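Local atomic coordinates of alpha-1,2-mannosidase (Trichoderma reesei, PDB entry 1HCU), a protein that probably trims four consecutive alpha-1,2-linked mannose residues from high-mannose N-glycans, using calcium as its cofactor, as a member of glycosyl hydrolase family 47. Residues W185-D190 / Y255-V260; F481-N484 / H488-S491; I178-L183 / Y248-K253; Q136-A141 / P195-L200. All coordinates share one frame; numbering follows the deposited sequence.

Contact 1: W185-D190 / Y255-V260; sequences WTRLSD and YLYDPV
Within the (alpha/alpha)7 barrel of family 47, the C-terminal end of helix 245-257 is fastened to helix 182-192 by Y257, whose phenol oxygen lodges between R187 and D190. R187 NH1 donates to Y257 OH over 2.9 Å, in the guanidinium plane and at an N-H...O angle of 156°. The same hydroxyl then donates to D190 OD1 at 2.8 Å. D190 receives it on the anti side of its carboxylate, somewhat out of plane, and the acid reaches the tyrosine at the ring edge with the two flat groups turned only 19° from each other. The arginine arrives differently, crossing the tyrosine at about a right angle. A bend at its second torsion (chi2 56°) folds the chain so that R187 CD packs 3.5 Å from Y257 CE2 while the guanidinium swings round to the hydroxyl. That same methylene carbon, R187 CD, lies 3.1 Å from Y257 OH. T186 contributes a methyl: CG2 lies 3.7 Å from Y257 CE1, whereas its OG1 turns back to V182 O within the helix. Both charged residues have further partners: R187 NH2 forms a salt bridge with D114, and R493 forms one with D190 OD1. The chemistry is a chain of two hydrogen bonds running from guanidinium through phenol to carboxylate. Y257 OH is used both as acceptor and as donor, which fixes the rotation of its hydrogen, and the arginine would probably polarise the phenol toward stronger donation to the acid.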
loop_
_atom_site.group_PDB
_atom_site.type_symbol
_atom_site.label_atom_id
_atom_site.label_comp_id
_atom_site.label_asym_id
_atom_site.label_seq_id
_atom_site.Cartn_x
_atom_site.Cartn_y
_atom_site.Cartn_z
ATOM N N TRP A 185 -10.156 -11.396 0.889
ATOM C CA TRP A 185 -10.764 -12.717 0.807
ATOM C C TRP A 185 -11.953 -12.832 1.770
ATOM O O TRP A 185 -12.935 -13.512 1.472
ATOM C CB TRP A 185 -9.706 -13.795 1.079
ATOM C CG TRP A 185 -8.832 -14.032 -0.130
ATOM C CD1 TRP A 185 -7.994 -13.132 -0.735
ATOM C CD2 TRP A 185 -8.788 -15.221 -0.928
ATOM N NE1 TRP A 185 -7.441 -13.689 -1.863
ATOM C CE2 TRP A 185 -7.909 -14.969 -2.007
ATOM C CE3 TRP A 185 -9.409 -16.473 -0.838
ATOM C CZ2 TRP A 185 -7.636 -15.928 -2.994
ATOM C CZ3 TRP A 185 -9.138 -17.429 -1.823
ATOM C CH2 TRP A 185 -8.259 -17.148 -2.883
ATOM N N THR A 186 -11.873 -12.159 2.915
ATOM C CA THR A 186 -12.979 -12.185 3.863
ATOM C C THR A 186 -14.101 -11.337 3.271
ATOM O O THR A 186 -15.276 -11.683 3.371
ATOM C CB THR A 186 -12.577 -11.612 5.249
ATOM O OG1 THR A 186 -11.670 -12.516 5.896
ATOM C CG2 THR A 186 -13.806 -11.431 6.131
ATOM N N ARG A 187 -13.722 -10.237 2.628
ATOM C CA ARG A 187 -14.685 -9.340 1.993
ATOM C C ARG A 187 -15.427 -10.105 0.898
ATOM O O ARG A 187 -16.636 -9.970 0.746
ATOM C CB ARG A 187 -13.964 -8.121 1.389
ATOM C CG ARG A 187 -14.896 -7.040 0.854
ATOM C CD ARG A 187 -15.853 -6.588 1.945
ATOM N NE ARG A 187 -16.940 -5.741 1.454
ATOM C CZ ARG A 187 -18.167 -5.731 1.976
ATOM N NH1 ARG A 187 -18.456 -6.530 2.999
ATOM N NH2 ARG A 187 -19.100 -4.915 1.490
ATOM N N LEU A 188 -14.694 -10.916 0.143
ATOM C CA LEU A 188 -15.299 -11.697 -0.934
ATOM C C LEU A 188 -16.339 -12.696 -0.380
ATOM O O LEU A 188 -17.438 -12.808 -0.921
ATOM C CB LEU A 188 -14.204 -12.435 -1.728
ATOM C CG LEU A 188 -14.639 -13.185 -2.996
ATOM C CD1 LEU A 188 -15.250 -12.209 -3.981
ATOM C CD2 LEU A 188 -13.457 -13.893 -3.619
ATOM N N SER A 189 -15.995 -13.413 0.693
ATOM C CA SER A 189 -16.927 -14.369 1.295
ATOM C C SER A 189 -18.200 -13.665 1.740
ATOM O O SER A 189 -19.300 -14.177 1.555
ATOM C CB SER A 189 -16.315 -15.058 2.520
ATOM O OG SER A 189 -15.261 -15.924 2.160
ATOM N N ASP A 190 -18.045 -12.494 2.340
ATOM C CA ASP A 190 -19.203 -11.753 2.811
ATOM C C ASP A 190 -20.081 -11.289 1.652
ATOM O O ASP A 190 -21.304 -11.259 1.764
ATOM C CB ASP A 190 -18.758 -10.548 3.644
ATOM C CG ASP A 190 -18.307 -10.936 5.042
ATOM O OD1 ASP A 190 -17.879 -10.032 5.790
ATOM O OD2 ASP A 190 -18.387 -12.135 5.392
ATOM N N TYR A 255 -9.556 -5.312 12.305
ATOM C CA TYR A 255 -10.300 -4.919 13.502
ATOM C C TYR A 255 -11.339 -3.863 13.147
ATOM O O TYR A 255 -12.388 -3.778 13.786
ATOM C CB TYR A 255 -9.353 -4.369 14.568
ATOM C CG TYR A 255 -10.041 -3.925 15.841
ATOM C CD1 TYR A 255 -10.636 -4.848 16.708
ATOM C CD2 TYR A 255 -10.065 -2.580 16.199
ATOM C CE1 TYR A 255 -11.232 -4.435 17.906
ATOM C CE2 TYR A 255 -10.654 -2.158 17.388
ATOM C CZ TYR A 255 -11.232 -3.082 18.235
ATOM O OH TYR A 255 -11.799 -2.630 19.412
ATOM N N LEU A 256 -11.032 -3.049 12.139
ATOM C CA LEU A 256 -11.957 -2.013 11.693
ATOM C C LEU A 256 -13.062 -2.727 10.910
ATOM O O LEU A 256 -14.247 -2.401 11.044
ATOM C CB LEU A 256 -11.240 -1.011 10.776
ATOM C CG LEU A 256 -11.826 0.399 10.591
ATOM C CD1 LEU A 256 -11.252 1.053 9.324
ATOM C CD2 LEU A 256 -13.329 0.339 10.492
ATOM N N TYR A 257 -12.667 -3.709 10.098
ATOM C CA TYR A 257 -13.620 -4.455 9.286
ATOM C C TYR A 257 -14.669 -5.159 10.151
ATOM O O TYR A 257 -15.820 -5.280 9.756
ATOM C CB TYR A 257 -12.891 -5.469 8.385
ATOM C CG TYR A 257 -13.815 -6.135 7.384
ATOM C CD1 TYR A 257 -14.298 -7.430 7.598
ATOM C CD2 TYR A 257 -14.271 -5.439 6.259
ATOM C CE1 TYR A 257 -15.221 -8.015 6.711
ATOM C CE2 TYR A 257 -15.188 -6.015 5.374
ATOM C CZ TYR A 257 -15.659 -7.298 5.604
ATOM O OH TYR A 257 -16.567 -7.846 4.732
ATOM N N ASP A 258 -14.263 -5.617 11.330
ATOM C CA ASP A 258 -15.170 -6.278 12.276
ATOM C C ASP A 258 -14.441 -6.430 13.619
ATOM O O ASP A 258 -13.706 -7.390 13.833
ATOM C CB ASP A 258 -15.616 -7.650 11.747
ATOM C CG ASP A 258 -16.636 -8.327 12.660
ATOM O OD1 ASP A 258 -17.232 -9.342 12.251
ATOM O OD2 ASP A 258 -16.840 -7.844 13.792
ATOM N N PRO A 259 -14.662 -5.483 14.545
ATOM C CA PRO A 259 -14.043 -5.463 15.879
ATOM C C PRO A 259 -14.248 -6.730 16.707
ATOM O O PRO A 259 -13.418 -7.057 17.552
ATOM C CB PRO A 259 -14.692 -4.254 16.566
ATOM C CG PRO A 259 -15.246 -3.427 15.445
ATOM C CD PRO A 259 -15.691 -4.433 14.424
ATOM N N VAL A 260 -15.363 -7.421 16.492
ATOM C CA VAL A 260 -15.634 -8.629 17.251
ATOM C C VAL A 260 -14.883 -9.828 16.695
ATOM O O VAL A 260 -14.062 -10.431 17.390
ATOM C CB VAL A 260 -17.146 -8.957 17.283
ATOM C CG1 VAL A 260 -17.387 -10.286 18.019
ATOM C CG2 VAL A 260 -17.904 -7.828 17.984
#

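Contact 2: F481-N484 / H488-S491; sequences FVFN and HPFS
The F483 and P489 side chains meet at a slant across the C-terminal beta hairpin that plugs the family 47 barrel. P489 CB makes an off-centre CH-pi contact with the F483 ring, 4.3 Å from its centroid. On the same face of the two-stranded sheet, F481, its CG anti to the carbonyl carbon (chi1 -78°), leans across to S491, whose CA lies over the rim of one ring face; S491 OG is 3.4 Å from F481 CZ, and P489 O meets the ring edge. V482 and F490 occupy the other face and form the antiparallel hydrogen-bonded pair, with V482 N to F490 O at 2.9 Å and F490 N to V482 O at 2.8 Å. The F490 ring is overlaid at its rim by H488 O, which also accepts from N484 N, and F490 CE1 packs 3.8 Å from N484 CB. N484 and H488 run side by side in the same direction, their amide and imidazole planes 36° apart. N484 OD1 takes H488 N at 2.7 Å, with the donor tilted from the carbonyl plane, and also takes E486 N, so one oxygen gathers two backbone amides of the turn that carries the calcium-binding T485. N484 ND2 is held by I103 O and E184 OE2. An alanine in place of N484 would remove the shared acceptor and is likely to leave the turn freer to shift and E184 without this amide partner. H488 meets D60 through NE2 and D63 through ND1, carboxylates that would probably favour a protonated imidazole.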
loop_
_atom_site.group_PDB
_atom_site.type_symbol
_atom_site.label_atom_id
_atom_site.label_comp_id
_atom_site.label_asym_id
_atom_site.label_seq_id
_atom_site.Cartn_x
_atom_site.Cartn_y
_atom_site.Cartn_z
ATOM N N PHE A 481 -15.819 2.573 5.857
ATOM C CA PHE A 481 -14.927 2.005 4.842
ATOM C C PHE A 481 -13.526 1.715 5.386
ATOM O O PHE A 481 -13.129 2.244 6.425
ATOM C CB PHE A 481 -14.824 2.928 3.618
ATOM C CG PHE A 481 -16.009 2.841 2.686
ATOM C CD1 PHE A 481 -17.204 3.482 2.993
ATOM C CD2 PHE A 481 -15.942 2.068 1.526
ATOM C CE1 PHE A 481 -18.319 3.357 2.162
ATOM C CE2 PHE A 481 -17.051 1.936 0.688
ATOM C CZ PHE A 481 -18.242 2.581 1.010
ATOM N N VAL A 482 -12.787 0.858 4.689
ATOM C CA VAL A 482 -11.435 0.505 5.100
ATOM C C VAL A 482 -10.566 0.353 3.870
ATOM O O VAL A 482 -10.901 -0.410 2.964
ATOM C CB VAL A 482 -11.386 -0.842 5.854
ATOM C CG1 VAL A 482 -10.003 -1.033 6.481
ATOM C CG2 VAL A 482 -12.465 -0.890 6.907
ATOM N N PHE A 483 -9.442 1.067 3.842
ATOM C CA PHE A 483 -8.537 0.986 2.701
ATOM C C PHE A 483 -7.664 -0.268 2.764
ATOM O O PHE A 483 -7.063 -0.577 3.805
ATOM C CB PHE A 483 -7.627 2.214 2.628
ATOM C CG PHE A 483 -8.336 3.495 2.261
ATOM C CD1 PHE A 483 -8.719 4.400 3.246
ATOM C CD2 PHE A 483 -8.580 3.815 0.929
ATOM C CE1 PHE A 483 -9.335 5.617 2.906
ATOM C CE2 PHE A 483 -9.192 5.023 0.580
ATOM C CZ PHE A 483 -9.569 5.925 1.573
ATOM N N ASN A 484 -7.606 -0.992 1.647
ATOM C CA ASN A 484 -6.782 -2.184 1.569
ATOM C C ASN A 484 -5.380 -1.631 1.323
ATOM O O ASN A 484 -5.207 -0.418 1.226
ATOM C CB ASN A 484 -7.262 -3.111 0.433
ATOM C CG ASN A 484 -6.529 -2.887 -0.883
ATOM O OD1 ASN A 484 -6.272 -1.756 -1.293
ATOM N ND2 ASN A 484 -6.211 -3.979 -1.560
ATOM N N HIS A 488 -7.534 0.568 -1.908
ATOM C CA HIS A 488 -8.871 0.205 -2.383
ATOM C C HIS A 488 -9.778 0.053 -1.167
ATOM O O HIS A 488 -9.655 -0.901 -0.408
ATOM C CB HIS A 488 -8.836 -1.096 -3.189
ATOM C CG HIS A 488 -7.994 -1.010 -4.422
ATOM N ND1 HIS A 488 -8.123 0.010 -5.336
ATOM C CD2 HIS A 488 -6.991 -1.799 -4.876
ATOM C CE1 HIS A 488 -7.233 -0.148 -6.300
ATOM N NE2 HIS A 488 -6.534 -1.238 -6.043
ATOM N N PRO A 489 -10.703 1.003 -0.968
ATOM C CA PRO A 489 -11.640 1.001 0.161
ATOM C C PRO A 489 -12.787 -0.007 0.079
ATOM O O PRO A 489 -13.528 -0.025 -0.899
ATOM C CB PRO A 489 -12.150 2.436 0.164
ATOM C CG PRO A 489 -12.230 2.737 -1.302
ATOM C CD PRO A 489 -10.897 2.204 -1.802
ATOM N N PHE A 490 -12.940 -0.830 1.112
ATOM C CA PHE A 490 -14.013 -1.828 1.166
ATOM C C PHE A 490 -15.001 -1.426 2.256
ATOM O O PHE A 490 -14.603 -0.827 3.257
ATOM C CB PHE A 490 -13.450 -3.204 1.542
ATOM C CG PHE A 490 -12.414 -3.720 0.602
ATOM C CD1 PHE A 490 -11.435 -4.600 1.053
ATOM C CD2 PHE A 490 -12.414 -3.339 -0.733
ATOM C CE1 PHE A 490 -10.465 -5.092 0.177
ATOM C CE2 PHE A 490 -11.462 -3.819 -1.609
ATOM C CZ PHE A 490 -10.482 -4.698 -1.158
ATOM N N SER A 491 -16.283 -1.735 2.078
ATOM C CA SER A 491 -17.258 -1.422 3.132
ATOM C C SER A 491 -16.981 -2.430 4.238
ATOM O O SER A 491 -16.594 -3.565 3.950
ATOM C CB SER A 491 -18.698 -1.619 2.652
ATOM O OG SER A 491 -19.065 -0.668 1.676
#

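Contact 3: I178-L183 / Y248-K253; sequences IGSLVL and YEYLIK
The Y250 ring inserts from helix 245-257 of the family 47 helical barrel against the turn that leads into helix 182-192, with L183 CB set over one of its faces, toward the rim. This is a CH-pi contact, CB lying 4.1 Å from the Y250 centroid and 17° off the ring normal. L183 CD1 extends the contact to Y250 CE2 at 4.0 Å, the two side chains crossing at about a right angle. Carbonyls crowd the CD1-CE1 side: S180 O reaches the edge 3.2 Å from CE1, and G179 O comes obliquely to 3.5 Å from CD1. V182 CG1, turned to the ring by a first torsion of 58° that sets it between the backbone N and the carbonyl carbon, adds a looser contact with Y250 CD1 at 4.2 Å.

The next shell fixes these groups. Y250 OH is hydrogen-bonded with T485 N, which ties the ring to the calcium-binding turn; a bound calcium ion lies about 7 Å from the Y250 side chain. S180 OG is held by S246 OG and A176 O. A leucine in place of Y250 would lack the hydroxyl, and T485 N would probably be left without that partner, with a gap opened where the ring meets L183. E249 OE2 reaches T485 OG1, and K253 NZ, also bonded to F483 O, forms a salt bridge with E249 OE1, on its anti lone pair, at 2.7 Å.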
loop_
_atom_site.group_PDB
_atom_site.type_symbol
_atom_site.label_atom_id
_atom_site.label_comp_id
_atom_site.label_asym_id
_atom_site.label_seq_id
_atom_site.Cartn_x
_atom_site.Cartn_y
_atom_site.Cartn_z
ATOM N N ILE A 178 1.673 -13.454 2.968
ATOM C CA ILE A 178 0.759 -14.385 3.604
ATOM C C ILE A 178 -0.326 -13.608 4.345
ATOM O O ILE A 178 -1.503 -13.960 4.296
ATOM C CB ILE A 178 1.480 -15.249 4.652
ATOM C CG1 ILE A 178 2.493 -16.174 3.976
ATOM C CG2 ILE A 178 0.455 -16.037 5.458
ATOM C CD1 ILE A 178 3.362 -16.937 4.957
ATOM N N GLY A 179 0.089 -12.542 5.028
ATOM C CA GLY A 179 -0.835 -11.740 5.812
ATOM C C GLY A 179 -1.528 -10.570 5.141
ATOM O O GLY A 179 -2.109 -9.727 5.823
ATOM N N SER A 180 -1.484 -10.509 3.815
ATOM C CA SER A 180 -2.136 -9.422 3.102
ATOM C C SER A 180 -3.227 -9.949 2.183
ATOM O O SER A 180 -3.517 -9.344 1.152
ATOM C CB SER A 180 -1.116 -8.628 2.286
ATOM O OG SER A 180 -0.209 -7.941 3.129
ATOM N N LEU A 181 -3.842 -11.064 2.573
ATOM C CA LEU A 181 -4.901 -11.688 1.783
ATOM C C LEU A 181 -6.236 -11.728 2.518
ATOM O O LEU A 181 -7.303 -11.769 1.889
ATOM C CB LEU A 181 -4.498 -13.119 1.437
ATOM C CG LEU A 181 -3.105 -13.269 0.836
ATOM C CD1 LEU A 181 -2.775 -14.750 0.652
ATOM C CD2 LEU A 181 -3.041 -12.526 -0.479
ATOM N N VAL A 182 -6.161 -11.716 3.849
ATOM C CA VAL A 182 -7.336 -11.801 4.713
ATOM C C VAL A 182 -8.421 -10.743 4.497
ATOM O O VAL A 182 -9.610 -11.071 4.491
ATOM C CB VAL A 182 -6.910 -11.820 6.215
ATOM C CG1 VAL A 182 -6.108 -10.569 6.566
ATOM C CG2 VAL A 182 -8.130 -11.934 7.095
ATOM N N LEU A 183 -8.031 -9.486 4.302
ATOM C CA LEU A 183 -9.012 -8.427 4.099
ATOM C C LEU A 183 -9.868 -8.663 2.854
ATOM O O LEU A 183 -11.095 -8.701 2.936
ATOM C CB LEU A 183 -8.325 -7.063 3.959
ATOM C CG LEU A 183 -9.046 -5.823 4.514
ATOM C CD1 LEU A 183 -8.474 -4.561 3.854
ATOM C CD2 LEU A 183 -10.530 -5.912 4.276
ATOM N N TYR A 248 1.414 -6.265 9.405
ATOM C CA TYR A 248 1.057 -5.490 10.591
ATOM C C TYR A 248 -0.114 -4.574 10.254
ATOM O O TYR A 248 -1.019 -4.389 11.068
ATOM C CB TYR A 248 2.244 -4.638 11.064
ATOM C CG TYR A 248 3.384 -5.452 11.630
ATOM C CD1 TYR A 248 4.700 -5.218 11.235
ATOM C CD2 TYR A 248 3.141 -6.475 12.539
ATOM C CE1 TYR A 248 5.743 -5.991 11.727
ATOM C CE2 TYR A 248 4.171 -7.251 13.038
ATOM C CZ TYR A 248 5.468 -7.007 12.626
ATOM O OH TYR A 248 6.485 -7.798 13.105
ATOM N N GLU A 249 -0.087 -4.017 9.044
ATOM C CA GLU A 249 -1.136 -3.116 8.565
ATOM C C GLU A 249 -2.522 -3.769 8.600
ATOM O O GLU A 249 -3.473 -3.195 9.137
ATOM C CB GLU A 249 -0.823 -2.657 7.123
ATOM C CG GLU A 249 -1.803 -1.644 6.497
ATOM C CD GLU A 249 -1.508 -1.365 5.010
ATOM O OE1 GLU A 249 -2.321 -0.676 4.343
ATOM O OE2 GLU A 249 -0.463 -1.834 4.510
ATOM N N TYR A 250 -2.643 -4.961 8.022
ATOM C CA TYR A 250 -3.934 -5.641 7.968
ATOM C C TYR A 250 -4.450 -6.125 9.316
ATOM O O TYR A 250 -5.643 -6.376 9.475
ATOM C CB TYR A 250 -3.895 -6.810 6.972
ATOM C CG TYR A 250 -4.176 -6.414 5.529
ATOM C CD1 TYR A 250 -4.300 -7.384 4.525
ATOM C CD2 TYR A 250 -4.280 -5.076 5.159
ATOM C CE1 TYR A 250 -4.510 -7.023 3.185
ATOM C CE2 TYR A 250 -4.492 -4.706 3.820
ATOM C CZ TYR A 250 -4.600 -5.678 2.843
ATOM O OH TYR A 250 -4.753 -5.292 1.533
ATOM N N LEU A 251 -3.557 -6.247 10.288
ATOM C CA LEU A 251 -3.947 -6.681 11.617
ATOM C C LEU A 251 -4.961 -5.706 12.218
ATOM O O LEU A 251 -6.038 -6.109 12.669
ATOM C CB LEU A 251 -2.718 -6.766 12.511
ATOM C CG LEU A 251 -2.241 -8.122 13.045
ATOM C CD1 LEU A 251 -2.434 -9.246 12.067
ATOM C CD2 LEU A 251 -0.780 -7.963 13.402
ATOM N N ILE A 252 -4.621 -4.421 12.216
ATOM C CA ILE A 252 -5.520 -3.415 12.767
ATOM C C ILE A 252 -6.670 -3.126 11.797
ATOM O O ILE A 252 -7.774 -2.780 12.224
ATOM C CB ILE A 252 -4.761 -2.101 13.081
ATOM C CG1 ILE A 252 -5.670 -1.118 13.827
ATOM C CG2 ILE A 252 -4.249 -1.484 11.796
ATOM C CD1 ILE A 252 -6.112 -1.595 15.192
ATOM N N LYS A 253 -6.427 -3.281 10.498
ATOM C CA LYS A 253 -7.483 -3.015 9.529
ATOM C C LYS A 253 -8.612 -4.042 9.588
ATOM O O LYS A 253 -9.763 -3.720 9.291
ATOM C CB LYS A 253 -6.908 -2.904 8.113
ATOM C CG LYS A 253 -6.176 -1.581 7.892
ATOM C CD LYS A 253 -5.795 -1.355 6.437
ATOM C CE LYS A 253 -5.158 0.019 6.245
ATOM N NZ LYS A 253 -4.798 0.264 4.811
#

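Contact 4: Q136-A141 / P195-L200; sequences QAQTLA and PQYAQL
A buried helix-to-helix contact, part polar and part apolar, joins Q138 and A141 of helix 127-144 to Y197 near the start of helix 196-209. The hydrogen bond from Q138 NE2 to Y197 OH spans 3.0 Å and is nearly straight, with an N-H...O angle of 164°. Y197 OH has a second and stronger partner in N142 OD1. The hydroxyl lies in the amide plane of Q138, while the amide itself is turned 67° from the tyrosine ring, and NE2 arrives at the ring edge. With CG anti to the backbone N (chi1 -180°), the extended chain of Q138 carries NE2 out to the hydroxyl, crossing the tyrosine at about a right angle and bringing Q138 CG to 3.4 Å from Y197 OH. In the barrel of paired helices that defines this family, the two helices meet beside helix 182-192: L188 touches both A141 and Y197, and S189 OG is hydrogen-bonded with A198 N. Closer to the backbone, A141 CB packs obliquely on the ring, 4.1 Å from Y197 CE1; the small methyl is consistent with the close approach, the CA atoms of A141 and Y197 being 7.9 Å apart.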
loop_
_atom_site.group_PDB
_atom_site.type_symbol
_atom_site.label_atom_id
_atom_site.label_comp_id
_atom_site.label_asym_id
_atom_site.label_seq_id
_atom_site.Cartn_x
_atom_site.Cartn_y
_atom_site.Cartn_z
ATOM N N GLN A 136 -16.279 -11.267 -11.666
ATOM C CA GLN A 136 -14.892 -11.431 -12.089
ATOM C C GLN A 136 -13.950 -11.635 -10.902
ATOM O O GLN A 136 -12.970 -12.368 -11.010
ATOM C CB GLN A 136 -14.452 -10.228 -12.933
ATOM C CG GLN A 136 -14.974 -10.246 -14.377
ATOM C CD GLN A 136 -14.176 -11.171 -15.294
ATOM O OE1 GLN A 136 -13.657 -10.737 -16.321
ATOM N NE2 GLN A 136 -14.081 -12.440 -14.933
ATOM N N ALA A 137 -14.258 -11.005 -9.767
ATOM C CA ALA A 137 -13.425 -11.141 -8.570
ATOM C C ALA A 137 -13.473 -12.585 -8.072
ATOM O O ALA A 137 -12.450 -13.172 -7.728
ATOM C CB ALA A 137 -13.912 -10.197 -7.479
ATOM N N GLN A 138 -14.669 -13.155 -8.037
ATOM C CA GLN A 138 -14.826 -14.528 -7.595
ATOM C C GLN A 138 -14.140 -15.482 -8.576
ATOM O O GLN A 138 -13.512 -16.452 -8.166
ATOM C CB GLN A 138 -16.305 -14.859 -7.454
ATOM C CG GLN A 138 -16.580 -16.273 -6.991
ATOM C CD GLN A 138 -17.980 -16.428 -6.444
ATOM O OE1 GLN A 138 -18.925 -15.831 -6.955
ATOM N NE2 GLN A 138 -18.124 -17.238 -5.403
ATOM N N THR A 139 -14.232 -15.188 -9.871
ATOM C CA THR A 139 -13.583 -16.022 -10.880
ATOM C C THR A 139 -12.071 -16.032 -10.635
ATOM O O THR A 139 -11.435 -17.093 -10.659
ATOM C CB THR A 139 -13.874 -15.506 -12.323
ATOM O OG1 THR A 139 -15.271 -15.645 -12.610
ATOM C CG2 THR A 139 -13.072 -16.291 -13.355
ATOM N N LEU A 140 -11.503 -14.852 -10.392
ATOM C CA LEU A 140 -10.071 -14.718 -10.127
ATOM C C LEU A 140 -9.709 -15.520 -8.878
ATOM O O LEU A 140 -8.768 -16.320 -8.877
ATOM C CB LEU A 140 -9.707 -13.251 -9.876
ATOM C CG LEU A 140 -8.389 -12.673 -10.403
ATOM C CD1 LEU A 140 -8.089 -11.366 -9.659
ATOM C CD2 LEU A 140 -7.243 -13.649 -10.229
ATOM N N ALA A 141 -10.461 -15.293 -7.807
ATOM C CA ALA A 141 -10.198 -15.975 -6.550
ATOM C C ALA A 141 -10.303 -17.491 -6.667
ATOM O O ALA A 141 -9.580 -18.211 -5.991
ATOM C CB ALA A 141 -11.143 -15.470 -5.469
ATOM N N PRO A 195 -18.272 -18.995 2.344
ATOM C CA PRO A 195 -17.308 -18.930 3.450
ATOM C C PRO A 195 -15.893 -19.434 3.169
ATOM O O PRO A 195 -14.950 -19.075 3.886
ATOM C CB PRO A 195 -17.988 -19.754 4.551
ATOM C CG PRO A 195 -19.440 -19.620 4.240
ATOM C CD PRO A 195 -19.446 -19.792 2.739
ATOM N N GLN A 196 -15.746 -20.268 2.140
ATOM C CA GLN A 196 -14.444 -20.833 1.786
ATOM C C GLN A 196 -13.316 -19.784 1.685
ATOM O O GLN A 196 -12.253 -19.954 2.282
ATOM C CB GLN A 196 -14.553 -21.616 0.468
ATOM C CG GLN A 196 -13.277 -22.371 0.054
ATOM C CD GLN A 196 -13.267 -22.838 -1.428
ATOM O OE1 GLN A 196 -12.337 -23.532 -1.861
ATOM N NE2 GLN A 196 -14.288 -22.448 -2.199
ATOM N N TYR A 197 -13.546 -18.696 0.956
ATOM C CA TYR A 197 -12.516 -17.673 0.774
ATOM C C TYR A 197 -11.914 -17.178 2.084
ATOM O O TYR A 197 -10.696 -17.215 2.259
ATOM C CB TYR A 197 -13.073 -16.501 -0.046
ATOM C CG TYR A 197 -13.702 -16.955 -1.346
ATOM C CD1 TYR A 197 -12.952 -17.644 -2.300
ATOM C CD2 TYR A 197 -15.066 -16.781 -1.582
ATOM C CE1 TYR A 197 -13.547 -18.159 -3.448
ATOM C CE2 TYR A 197 -15.671 -17.292 -2.728
ATOM C CZ TYR A 197 -14.905 -17.985 -3.652
ATOM O OH TYR A 197 -15.501 -18.548 -4.757
ATOM N N ALA A 198 -12.766 -16.734 3.004
ATOM C CA ALA A 198 -12.317 -16.256 4.310
ATOM C C ALA A 198 -11.601 -17.357 5.104
ATOM O O ALA A 198 -10.559 -17.111 5.731
ATOM C CB ALA A 198 -13.505 -15.733 5.108
ATOM N N GLN A 199 -12.157 -18.567 5.065
ATOM C CA GLN A 199 -11.587 -19.706 5.780
ATOM C C GLN A 199 -10.140 -19.972 5.377
ATOM O O GLN A 199 -9.274 -20.201 6.218
ATOM C CB GLN A 199 -12.432 -20.963 5.526
ATOM C CG GLN A 199 -13.756 -20.960 6.276
ATOM C CD GLN A 199 -14.732 -22.027 5.786
ATOM O OE1 GLN A 199 -15.799 -22.218 6.375
ATOM N NE2 GLN A 199 -14.375 -22.718 4.703
ATOM N N LEU A 200 -9.895 -19.936 4.075
ATOM C CA LEU A 200 -8.574 -20.168 3.527
ATOM C C LEU A 200 -7.570 -19.110 3.964
ATOM O O LEU A 200 -6.494 -19.433 4.460
ATOM C CB LEU A 200 -8.658 -20.204 1.999
ATOM C CG LEU A 200 -8.662 -21.563 1.286
ATOM C CD1 LEU A 200 -9.063 -22.686 2.239
ATOM C CD2 LEU A 200 -9.587 -21.485 0.080
#

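From the N terminus, residues 136-141 meet 195-200, closing contact 4. Inside that loop, 178-183 and 185-190 have already opened contacts 3 and 1, which close at 248-253 and 255-260; both therefore cross contact 4, and they cross each other too. Contacts 3 and 1 join the start of helix 182-192 and the turn before it, then its middle, to helix 245-257, while contact 4 ties helix 127-144 to helix 196-209 and touches contact 1 through L188 and S189. Contact 2 follows in series, a short hairpin loop near the C terminus. It abuts contacts 1 and 3, through S491 and through F483 and N484 respectively, but stays about 9 Å from contact 4 at the nearest atoms.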